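Local coordinates for peptide ABC transporter, peptide-binding protein (PDB 2D5W) that binds oligopeptides, here with a pentapeptide bound, and probably hands them to an ABC transporter for import into the cell, at residues 156-159 with 160-164; 192-195 with 196-200; 536-540 with 541-545; 379-382 with 383-386. All coordinates share one frame; numbering follows the deposited sequence.

From the N terminus the chain meets contact 1, contact 2, contact 4 and contact 3, in that order. Each closes only a single turn of continuous chain, so they follow in series and none nests in or crosses another. Contact 1 starts helix 159-173 and contact 2 joins helix 182-194 to helix 199-203. Their centres lie about 14 Å apart and they touch, Met-162 CE approaching Phe-196 CD2 at 3.8 Å. Contact 4 ends helix 374-383 ahead of strand 387-388, and contact 3 leads helix 524-541 into strand 544-557. These last two have centres about 19 Å apart without touching. Both lie across the chain's centre from contact 1.

Contact 1 (156-159 with 160-164)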
loop_
_atom_site.group_PDB
_atom_site.type_symbol
_atom_site.label_atom_id
_atom_site.label_comp_id
_atom_site.label_asym_id
_atom_site.label_seq_id
_atom_site.Cartn_x
_atom_site.Cartn_y
_atom_site.Cartn_z
ATOM N N TYR A 156 -16.297 -8.202 -2.171
ATOM C CA TYR A 156 -17.065 -8.817 -3.245
ATOM C C TYR A 156 -16.310 -8.709 -4.566
ATOM O O TYR A 156 -15.423 -7.868 -4.725
ATOM C CB TYR A 156 -18.457 -8.173 -3.354
ATOM C CG TYR A 156 -18.479 -6.782 -3.940
ATOM C CD1 TYR A 156 -18.918 -6.563 -5.244
ATOM C CD2 TYR A 156 -18.055 -5.684 -3.195
ATOM C CE1 TYR A 156 -18.937 -5.284 -5.793
ATOM C CE2 TYR A 156 -18.068 -4.402 -3.734
ATOM C CZ TYR A 156 -18.509 -4.211 -5.034
ATOM O OH TYR A 156 -18.521 -2.946 -5.580
ATOM N N ALA A 157 -16.657 -9.587 -5.499
ATOM C CA ALA A 157 -16.040 -9.626 -6.823
ATOM C C ALA A 157 -17.128 -10.147 -7.760
ATOM O O ALA A 157 -18.057 -10.822 -7.311
ATOM C CB ALA A 157 -14.829 -10.556 -6.816
ATOM N N PRO A 158 -17.024 -9.861 -9.070
ATOM C CA PRO A 158 -18.054 -10.320 -10.013
ATOM C C PRO A 158 -18.092 -11.809 -10.323
ATOM O O PRO A 158 -17.404 -12.292 -11.226
ATOM C CB PRO A 158 -17.786 -9.472 -11.248
ATOM C CG PRO A 158 -16.291 -9.327 -11.224
ATOM C CD PRO A 158 -15.979 -9.080 -9.759
ATOM N N LYS A 159 -18.935 -12.526 -9.590
ATOM C CA LYS A 159 -19.066 -13.961 -9.758
ATOM C C LYS A 159 -19.512 -14.387 -11.152
ATOM O O LYS A 159 -18.987 -15.358 -11.694
ATOM C CB LYS A 159 -20.042 -14.524 -8.723
ATOM C CG LYS A 159 -20.235 -16.029 -8.814
ATOM C CD LYS A 159 -21.332 -16.500 -7.873
ATOM C CE LYS A 159 -21.630 -17.978 -8.063
ATOM N NZ LYS A 159 -22.715 -18.433 -7.151
ATOM N N HIS A 160 -20.474 -13.674 -11.737
ATOM C CA HIS A 160 -20.955 -14.062 -13.058
ATOM C C HIS A 160 -19.873 -13.958 -14.125
ATOM O O HIS A 160 -19.965 -14.593 -15.172
ATOM C CB HIS A 160 -22.198 -13.248 -13.466
ATOM C CG HIS A 160 -21.934 -11.800 -13.752
ATOM N ND1 HIS A 160 -21.670 -10.877 -12.762
ATOM C CD2 HIS A 160 -21.946 -11.107 -14.917
ATOM C CE1 HIS A 160 -21.533 -9.680 -13.304
ATOM N NE2 HIS A 160 -21.696 -9.791 -14.610
ATOM N N ILE A 161 -18.835 -13.177 -13.846
ATOM C CA ILE A 161 -17.732 -13.000 -14.786
ATOM C C ILE A 161 -16.565 -13.945 -14.511
ATOM O O ILE A 161 -16.065 -14.609 -15.419
ATOM C CB ILE A 161 -17.189 -11.547 -14.738
ATOM C CG1 ILE A 161 -18.268 -10.565 -15.203
ATOM C CG2 ILE A 161 -15.917 -11.428 -15.577
ATOM C CD1 ILE A 161 -18.739 -10.770 -16.636
ATOM N N MET A 162 -16.143 -14.011 -13.253
ATOM C CA MET A 162 -14.990 -14.821 -12.870
ATOM C C MET A 162 -15.282 -16.210 -12.313
ATOM O O MET A 162 -14.387 -17.052 -12.257
ATOM C CB MET A 162 -14.155 -14.046 -11.845
ATOM C CG MET A 162 -13.765 -12.641 -12.291
ATOM S SD MET A 162 -12.920 -11.705 -10.998
ATOM C CE MET A 162 -11.243 -12.311 -11.186
ATOM N N GLY A 163 -16.526 -16.434 -11.902
ATOM C CA GLY A 163 -16.923 -17.707 -11.317
ATOM C C GLY A 163 -16.679 -18.954 -12.146
ATOM O O GLY A 163 -16.127 -19.932 -11.637
ATOM N N PRO A 164 -17.087 -18.966 -13.420
ATOM C CA PRO A 164 -16.867 -20.157 -14.249
ATOM C C PRO A 164 -15.400 -20.591 -14.290
ATOM O O PRO A 164 -15.086 -21.771 -14.121
ATOM C CB PRO A 164 -17.398 -19.725 -15.612
ATOM C CG PRO A 164 -18.527 -18.802 -15.240
ATOM C CD PRO A 164 -17.906 -17.972 -14.136
#
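The ring of Pro-158 lies against two side chains of the turn that follows. Its CB meets Ile-161 CB at 4.1 Å, while its CG meets Met-162 SD, also at 4.1 Å, the thioether chain slanting across the proline ring. In Met-162, CG beside the backbone N (chi1 -53°) and an extended chi2 carry the sulfur to the proline, and the bend at chi3 turns the CE methyl. This flexible side chain also touches Phe-106 of helix 101-112. With CG set between its backbone N and carbonyl carbon (chi1 70°), His-160 stands its imidazole near Pro-158 CB and Trp-93, and NE2 is hydrogen-bonded to Asp-95. Ile-161 CG1 lies 3.6 Å above one face of this ring, toward its rim. Pro-158 O receives two N-H groups, Met-162 N at 2.9 Å and Ile-161 N at 3.1 Å. Gly-163 N bonds to Lys-159 O at 2.7 Å; a CB on this glycine would run into that oxygen. Pro-164 has no N-H to continue the series, and the helix kinks there. Lys-159 N bonds to Asp-103, and its extended side chain forms a salt bridge with Glu-102. This is the first turn of an alpha-helix, with a proline at the N-cap position.

Contact 2 (192-195 with 196-200); sequences FFLK and FATPQ
Phe-196 presents the edge of its ring to the face of Phe-192, four residues earlier, in an offset edge-to-face pair. The centroids are 5.9 Å apart and the planes meet at 70°, with Phe-196 CE2 4.0 Å from Phe-192 CE1. Conformation brings the rings together: Phe-192 holds CG opposite its backbone N (chi1 166°), whereas Phe-196 has CG beside its own N (chi1 -58°), which turns its ring back toward the helix it has just left. Its CD2 edge also reaches Phe-192 O at 3.3 Å, near the plane of the ring, where slightly positive ring hydrogens suit a carbonyl oxygen. A phenylalanine fits because one flat ring can meet both a ring and a carbonyl, and its ring also packs against Ile-161 and Met-162 of helix 159-173. Replacing Phe-196 by an alanine is likely to leave the face of Phe-192 without its aromatic partner and open a gap beside helix 159-173.

Here helix 182-194 gives way, through a short link, to helix 199-203. Phe-196 N bonds to Phe-193 O at 2.9 Å, and Ala-197 N makes a weak bond to Leu-194 O. The small Ala-197 lets its CB sit close to Phe-193 O. Thr-198 holds the N-cap position of the next helix, followed by Pro-199. Water 1 links Thr-198 OG1 and Leu-194 O, 2.8 Å from each, while Thr-198 CG2 lies 3.5 Å from Leu-194 O. Lys-195 rests CB near Phe-196 CD2, and its NZ makes a long, weak ion pair with Glu-165.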
loop_
_atom_site.group_PDB
_atom_site.type_symbol
_atom_site.label_atom_id
_atom_site.label_comp_id
_atom_site.label_asym_id
_atom_site.label_seq_id
_atom_site.Cartn_x
_atom_site.Cartn_y
_atom_site.Cartn_z
ATOM N N PHE A 192 -5.066 -17.432 -12.672
ATOM C CA PHE A 192 -6.500 -17.182 -12.590
ATOM C C PHE A 192 -6.741 -15.671 -12.655
ATOM O O PHE A 192 -7.498 -15.189 -13.499
ATOM C CB PHE A 192 -7.057 -17.751 -11.281
ATOM C CG PHE A 192 -8.436 -17.258 -10.936
ATOM C CD1 PHE A 192 -9.514 -17.499 -11.782
ATOM C CD2 PHE A 192 -8.653 -16.550 -9.761
ATOM C CE1 PHE A 192 -10.792 -17.038 -11.458
ATOM C CE2 PHE A 192 -9.920 -16.088 -9.430
ATOM C CZ PHE A 192 -10.991 -16.332 -10.281
ATOM N N PHE A 193 -6.092 -14.922 -11.771
ATOM C CA PHE A 193 -6.265 -13.473 -11.756
ATOM C C PHE A 193 -5.763 -12.821 -13.043
ATOM O O PHE A 193 -6.393 -11.896 -13.560
ATOM C CB PHE A 193 -5.547 -12.867 -10.547
ATOM C CG PHE A 193 -6.066 -13.362 -9.226
ATOM C CD1 PHE A 193 -7.367 -13.077 -8.820
ATOM C CD2 PHE A 193 -5.261 -14.137 -8.398
ATOM C CE1 PHE A 193 -7.862 -13.560 -7.606
ATOM C CE2 PHE A 193 -5.744 -14.625 -7.183
ATOM C CZ PHE A 193 -7.048 -14.336 -6.788
ATOM N N LEU A 194 -4.645 -13.308 -13.573
ATOM C CA LEU A 194 -4.084 -12.733 -14.793
ATOM C C LEU A 194 -5.024 -12.792 -15.993
ATOM O O LEU A 194 -4.981 -11.917 -16.856
ATOM C CB LEU A 194 -2.749 -13.403 -15.136
ATOM C CG LEU A 194 -1.601 -13.050 -14.184
ATOM C CD1 LEU A 194 -0.383 -13.901 -14.504
ATOM C CD2 LEU A 194 -1.269 -11.564 -14.302
ATOM N N LYS A 195 -5.874 -13.813 -16.059
ATOM C CA LYS A 195 -6.816 -13.917 -17.169
ATOM C C LYS A 195 -7.785 -12.737 -17.181
ATOM O O LYS A 195 -8.388 -12.424 -18.208
ATOM C CB LYS A 195 -7.610 -15.224 -17.077
ATOM C CG LYS A 195 -6.840 -16.450 -17.530
ATOM C CD LYS A 195 -7.727 -17.685 -17.534
ATOM C CE LYS A 195 -6.965 -18.902 -18.033
ATOM N NZ LYS A 195 -5.755 -19.179 -17.207
ATOM N N PHE A 196 -7.920 -12.080 -16.036
ATOM C CA PHE A 196 -8.835 -10.950 -15.889
ATOM C C PHE A 196 -8.129 -9.658 -15.482
ATOM O O PHE A 196 -8.789 -8.724 -15.019
ATOM C CB PHE A 196 -9.865 -11.269 -14.800
ATOM C CG PHE A 196 -10.681 -12.502 -15.061
ATOM C CD1 PHE A 196 -11.855 -12.431 -15.801
ATOM C CD2 PHE A 196 -10.281 -13.734 -14.551
ATOM C CE1 PHE A 196 -12.625 -13.571 -16.029
ATOM C CE2 PHE A 196 -11.044 -14.881 -14.774
ATOM C CZ PHE A 196 -12.218 -14.798 -15.513
ATOM N N ALA A 197 -6.814 -9.571 -15.664
ATOM C CA ALA A 197 -6.121 -8.380 -15.186
ATOM C C ALA A 197 -5.021 -7.773 -16.038
ATOM O O ALA A 197 -4.382 -6.815 -15.604
ATOM C CB ALA A 197 -5.582 -8.656 -13.778
ATOM N N THR A 198 -4.789 -8.304 -17.234
ATOM C CA THR A 198 -3.752 -7.755 -18.105
ATOM C C THR A 198 -4.386 -6.769 -19.080
ATOM O O THR A 198 -5.594 -6.800 -19.309
ATOM C CB THR A 198 -3.051 -8.850 -18.915
ATOM O OG1 THR A 198 -4.016 -9.512 -19.740
ATOM C CG2 THR A 198 -2.383 -9.859 -17.989
ATOM N N PRO A 199 -3.576 -5.887 -19.685
ATOM C CA PRO A 199 -4.108 -4.901 -20.632
ATOM C C PRO A 199 -4.951 -5.474 -21.772
ATOM O O PRO A 199 -6.072 -5.023 -22.010
ATOM C CB PRO A 199 -2.851 -4.200 -21.144
ATOM C CG PRO A 199 -1.919 -4.277 -19.965
ATOM C CD PRO A 199 -2.128 -5.697 -19.483
ATOM N N GLN A 200 -4.419 -6.463 -22.481
ATOM C CA GLN A 200 -5.153 -7.038 -23.603
ATOM C C GLN A 200 -6.468 -7.680 -23.174
ATOM O O GLN A 200 -7.487 -7.521 -23.845
ATOM C CB GLN A 200 -4.269 -8.039 -24.366
ATOM C CG GLN A 200 -3.804 -9.250 -23.567
ATOM C CD GLN A 200 -4.807 -10.388 -23.571
ATOM O OE1 GLN A 200 -4.634 -11.381 -22.866
ATOM N NE2 GLN A 200 -5.855 -10.254 -24.375
HETATM O O HOH W 1 -4.258 -12.332 -19.486
#

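Contact 3 (536-540 with 541-545)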
loop_
_atom_site.group_PDB
_atom_site.type_symbol
_atom_site.label_atom_id
_atom_site.label_comp_id
_atom_site.label_asym_id
_atom_site.label_seq_id
_atom_site.Cartn_x
_atom_site.Cartn_y
_atom_site.Cartn_z
ATOM N N GLU A 536 9.708 -0.171 20.623
ATOM C CA GLU A 536 11.000 -0.087 21.302
ATOM C C GLU A 536 11.871 -1.265 20.859
ATOM O O GLU A 536 13.053 -1.097 20.552
ATOM C CB GLU A 536 10.815 -0.123 22.823
ATOM C CG GLU A 536 10.222 1.144 23.429
ATOM C CD GLU A 536 11.251 2.248 23.640
ATOM O OE1 GLU A 536 10.861 3.341 24.103
ATOM O OE2 GLU A 536 12.447 2.028 23.354
ATOM N N ILE A 537 11.282 -2.456 20.828
ATOM C CA ILE A 537 12.005 -3.649 20.405
ATOM C C ILE A 537 12.396 -3.518 18.934
ATOM O O ILE A 537 13.526 -3.811 18.547
ATOM C CB ILE A 537 11.136 -4.911 20.591
ATOM C CG1 ILE A 537 10.917 -5.166 22.085
ATOM C CG2 ILE A 537 11.796 -6.111 19.929
ATOM C CD1 ILE A 537 9.897 -6.242 22.381
ATOM N N TRP A 538 11.449 -3.062 18.120
ATOM C CA TRP A 538 11.665 -2.875 16.690
ATOM C C TRP A 538 12.877 -1.973 16.438
ATOM O O TRP A 538 13.733 -2.282 15.606
ATOM C CB TRP A 538 10.410 -2.250 16.069
ATOM C CG TRP A 538 10.427 -2.129 14.569
ATOM C CD1 TRP A 538 9.866 -2.991 13.669
ATOM C CD2 TRP A 538 11.032 -1.083 13.800
ATOM N NE1 TRP A 538 10.082 -2.545 12.385
ATOM C CE2 TRP A 538 10.797 -1.376 12.437
ATOM C CE3 TRP A 538 11.750 0.076 14.129
ATOM C CZ2 TRP A 538 11.257 -0.553 11.402
ATOM C CZ3 TRP A 538 12.207 0.894 13.100
ATOM C CH2 TRP A 538 11.958 0.574 11.753
ATOM N N ALA A 539 12.952 -0.862 17.166
ATOM C CA ALA A 539 14.048 0.084 16.993
ATOM C C ALA A 539 15.406 -0.488 17.388
ATOM O O ALA A 539 16.426 -0.122 16.808
ATOM C CB ALA A 539 13.769 1.362 17.775
ATOM N N GLU A 540 15.432 -1.380 18.370
ATOM C CA GLU A 540 16.701 -1.972 18.772
ATOM C C GLU A 540 17.212 -2.938 17.709
ATOM O O GLU A 540 18.416 -3.023 17.465
ATOM C CB GLU A 540 16.556 -2.718 20.102
ATOM C CG GLU A 540 17.776 -3.570 20.461
ATOM C CD GLU A 540 19.072 -2.769 20.525
ATOM O OE1 GLU A 540 20.156 -3.383 20.423
ATOM O OE2 GLU A 540 19.016 -1.532 20.685
ATOM N N GLU A 541 16.289 -3.650 17.066
ATOM C CA GLU A 541 16.637 -4.648 16.059
ATOM C C GLU A 541 16.740 -4.149 14.614
ATOM O O GLU A 541 17.405 -4.779 13.788
ATOM C CB GLU A 541 15.622 -5.790 16.130
ATOM C CG GLU A 541 15.473 -6.393 17.520
ATOM C CD GLU A 541 16.275 -7.664 17.694
ATOM O OE1 GLU A 541 17.489 -7.653 17.406
ATOM O OE2 GLU A 541 15.686 -8.680 18.120
ATOM N N LEU A 542 16.077 -3.037 14.309
ATOM C CA LEU A 542 16.090 -2.465 12.959
ATOM C C LEU A 542 15.871 -3.479 11.831
ATOM O O LEU A 542 16.722 -3.643 10.952
ATOM C CB LEU A 542 17.400 -1.710 12.706
ATOM C CG LEU A 542 17.658 -0.446 13.527
ATOM C CD1 LEU A 542 19.031 0.097 13.163
ATOM C CD2 LEU A 542 16.575 0.594 13.259
ATOM N N PRO A 543 14.722 -4.177 11.836
ATOM C CA PRO A 543 14.472 -5.152 10.766
ATOM C C PRO A 543 14.441 -4.457 9.402
ATOM O O PRO A 543 14.677 -5.077 8.368
ATOM C CB PRO A 543 13.135 -5.775 11.164
ATOM C CG PRO A 543 12.477 -4.710 11.992
ATOM C CD PRO A 543 13.613 -4.151 12.807
ATOM N N ALA A 544 14.129 -3.165 9.421
ATOM C CA ALA A 544 14.128 -2.328 8.225
ATOM C C ALA A 544 14.717 -1.007 8.705
ATOM O O ALA A 544 14.693 -0.718 9.903
ATOM C CB ALA A 544 12.713 -2.117 7.697
ATOM N N LEU A 545 15.255 -0.211 7.789
ATOM C CA LEU A 545 15.845 1.065 8.167
ATOM C C LEU A 545 14.846 2.180 7.911
ATOM O O LEU A 545 14.463 2.431 6.768
ATOM C CB LEU A 545 17.126 1.316 7.367
ATOM C CG LEU A 545 18.140 0.167 7.345
ATOM C CD1 LEU A 545 19.382 0.596 6.580
ATOM C CD2 LEU A 545 18.508 -0.231 8.766
#
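Pro-543 lies over the indole of Trp-538 where helix 524-541 ends and the chain turns into strand 544-557. The turn is a helix C-terminus with a residue of positive phi: Leu-542 takes a left-handed conformation (phi 46°), and Pro-543 after it has no N-H for the outer bond of a Schellman motif.

Among the backbone hydrogen bonds, Leu-542 N reaches Trp-538 O at 2.8 Å and Glu-541 N reaches Ile-537 O at 3.1 Å.

The aromatic interaction is CH-pi. Pro-543 CG stands 3.6 Å from the centroid of the five-membered ring, 29° off its normal, a fit suited to an electron-rich indole and a proline's compact ring, whose C-H groups can point into the pi cloud. Trp-538 delivers the ring by holding CG opposite its backbone N (chi1 -174°), and Phe-479 meets it edge-to-face. With a leucine in place of Trp-538, Pro-543 would probably lose the ring face it rests on, and a gap would open beside Phe-479.

In the apolar packing, Trp-538 CZ3 lies 4.4 Å from Leu-542 CD2, and Trp-538 CZ2 lies 4.3 Å from Ala-544 CB. Leu-542 passes on to Leu-332 of helix 325-333.

Of the carboxylates, Glu-540 forms salt bridges with Lys-325 and Lys-368, and Glu-541 makes a weak hydrogen bond to Asn-508; Glu-541 CG lies 3.4 Å from Ile-537 O. Ala-544 O, buried without any polar partner, approaches Trp-538 CH2 at 3.5 Å.

Contact 4 (379-382 with 383-386)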
loop_
_atom_site.group_PDB
_atom_site.type_symbol
_atom_site.label_atom_id
_atom_site.label_comp_id
_atom_site.label_asym_id
_atom_site.label_seq_id
_atom_site.Cartn_x
_atom_site.Cartn_y
_atom_site.Cartn_z
ATOM N N ALA A 379 33.106 0.939 13.897
ATOM C CA ALA A 379 33.366 0.088 15.054
ATOM C C ALA A 379 32.508 -1.177 15.029
ATOM O O ALA A 379 32.996 -2.272 15.304
ATOM C CB ALA A 379 33.113 0.865 16.339
ATOM N N LEU A 380 31.228 -1.022 14.700
ATOM C CA LEU A 380 30.317 -2.161 14.637
ATOM C C LEU A 380 30.753 -3.164 13.578
ATOM O O LEU A 380 30.766 -4.369 13.819
ATOM C CB LEU A 380 28.895 -1.682 14.335
ATOM C CG LEU A 380 28.151 -1.048 15.512
ATOM C CD1 LEU A 380 26.963 -0.244 15.008
ATOM C CD2 LEU A 380 27.705 -2.138 16.475
ATOM N N LEU A 381 31.117 -2.661 12.403
ATOM C CA LEU A 381 31.543 -3.534 11.320
ATOM C C LEU A 381 32.872 -4.218 11.628
ATOM O O LEU A 381 33.076 -5.377 11.274
ATOM C CB LEU A 381 31.629 -2.737 10.017
ATOM C CG LEU A 381 30.267 -2.219 9.532
ATOM C CD1 LEU A 381 30.470 -1.188 8.442
ATOM C CD2 LEU A 381 29.417 -3.381 9.035
ATOM N N ALA A 382 33.772 -3.506 12.298
ATOM C CA ALA A 382 35.069 -4.075 12.651
ATOM C C ALA A 382 34.882 -5.239 13.618
ATOM O O ALA A 382 35.587 -6.245 13.541
ATOM C CB ALA A 382 35.954 -3.011 13.280
ATOM N N GLU A 383 33.921 -5.098 14.526
ATOM C CA GLU A 383 33.641 -6.134 15.511
ATOM C C GLU A 383 33.214 -7.437 14.840
ATOM O O GLU A 383 33.344 -8.513 15.423
ATOM C CB GLU A 383 32.545 -5.660 16.469
ATOM C CG GLU A 383 32.239 -6.623 17.605
ATOM C CD GLU A 383 31.179 -6.088 18.550
ATOM O OE1 GLU A 383 30.840 -6.791 19.526
ATOM O OE2 GLU A 383 30.684 -4.965 18.318
ATOM N N MET A 384 32.711 -7.340 13.614
ATOM C CA MET A 384 32.269 -8.526 12.894
ATOM C C MET A 384 33.279 -9.061 11.881
ATOM O O MET A 384 32.926 -9.832 10.987
ATOM C CB MET A 384 30.919 -8.256 12.227
ATOM C CG MET A 384 29.798 -8.071 13.244
ATOM S SD MET A 384 28.174 -7.786 12.524
ATOM C CE MET A 384 28.368 -6.093 11.945
ATOM N N GLY A 385 34.534 -8.646 12.030
ATOM C CA GLY A 385 35.592 -9.137 11.164
ATOM C C GLY A 385 35.921 -8.400 9.881
ATOM O O GLY A 385 36.871 -8.775 9.190
ATOM N N TRP A 386 35.163 -7.363 9.545
ATOM C CA TRP A 386 35.426 -6.623 8.315
ATOM C C TRP A 386 36.690 -5.773 8.374
ATOM O O TRP A 386 36.956 -5.111 9.377
ATOM C CB TRP A 386 34.255 -5.700 7.970
ATOM C CG TRP A 386 32.960 -6.398 7.698
ATOM C CD1 TRP A 386 31.910 -6.536 8.557
ATOM C CD2 TRP A 386 32.564 -7.026 6.473
ATOM N NE1 TRP A 386 30.880 -7.206 7.940
ATOM C CE2 TRP A 386 31.254 -7.519 6.661
ATOM C CE3 TRP A 386 33.189 -7.218 5.233
ATOM C CZ2 TRP A 386 30.554 -8.192 5.655
ATOM C CZ3 TRP A 386 32.495 -7.888 4.231
ATOM C CH2 TRP A 386 31.188 -8.367 4.450
HETATM O O HOH W 2 37.917 -6.195 11.797
#
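Gly-385 N bonds to Ala-382 O at 3.0 Å. Two more bonds finish the helix: Glu-383 N to Ala-379 O and Met-384 N to Leu-381 O, each 3.1 Å long. Trp-386 N adds a weak bond to Leu-381 O at 3.4 Å, the outer bond of a Schellman motif whose inner bond is that of Gly-385. The phi of 90° at Gly-385 would jam a CB against the preceding carbonyl, which explains the glycine. Water 2 donates to both Ala-382 O and Trp-386 O, tying the last turn to the outgoing chain.

Leu-381 O also meets the edge of the Trp-386 indole, 3.2 Å from CD1. Trp-386 has CG beside its backbone N (chi1 -63°), which brings that edge back to the helix. Leu-381 CD2 touches two large side chains, 4.0 Å from Trp-386 CD1 and 4.1 Å from Met-384 CE, whose chain bends at its end to get there. Glu-383, extended and exposed, suits the outer surface, where its carboxylate makes a long, weak ion pair with Arg-326.

The apolar groups bind this helix end to its neighbours: Leu-381 and Met-384 rest on helix 325-333, while Leu-381 and Trp-386 pack on strands 394-398 and 401-410.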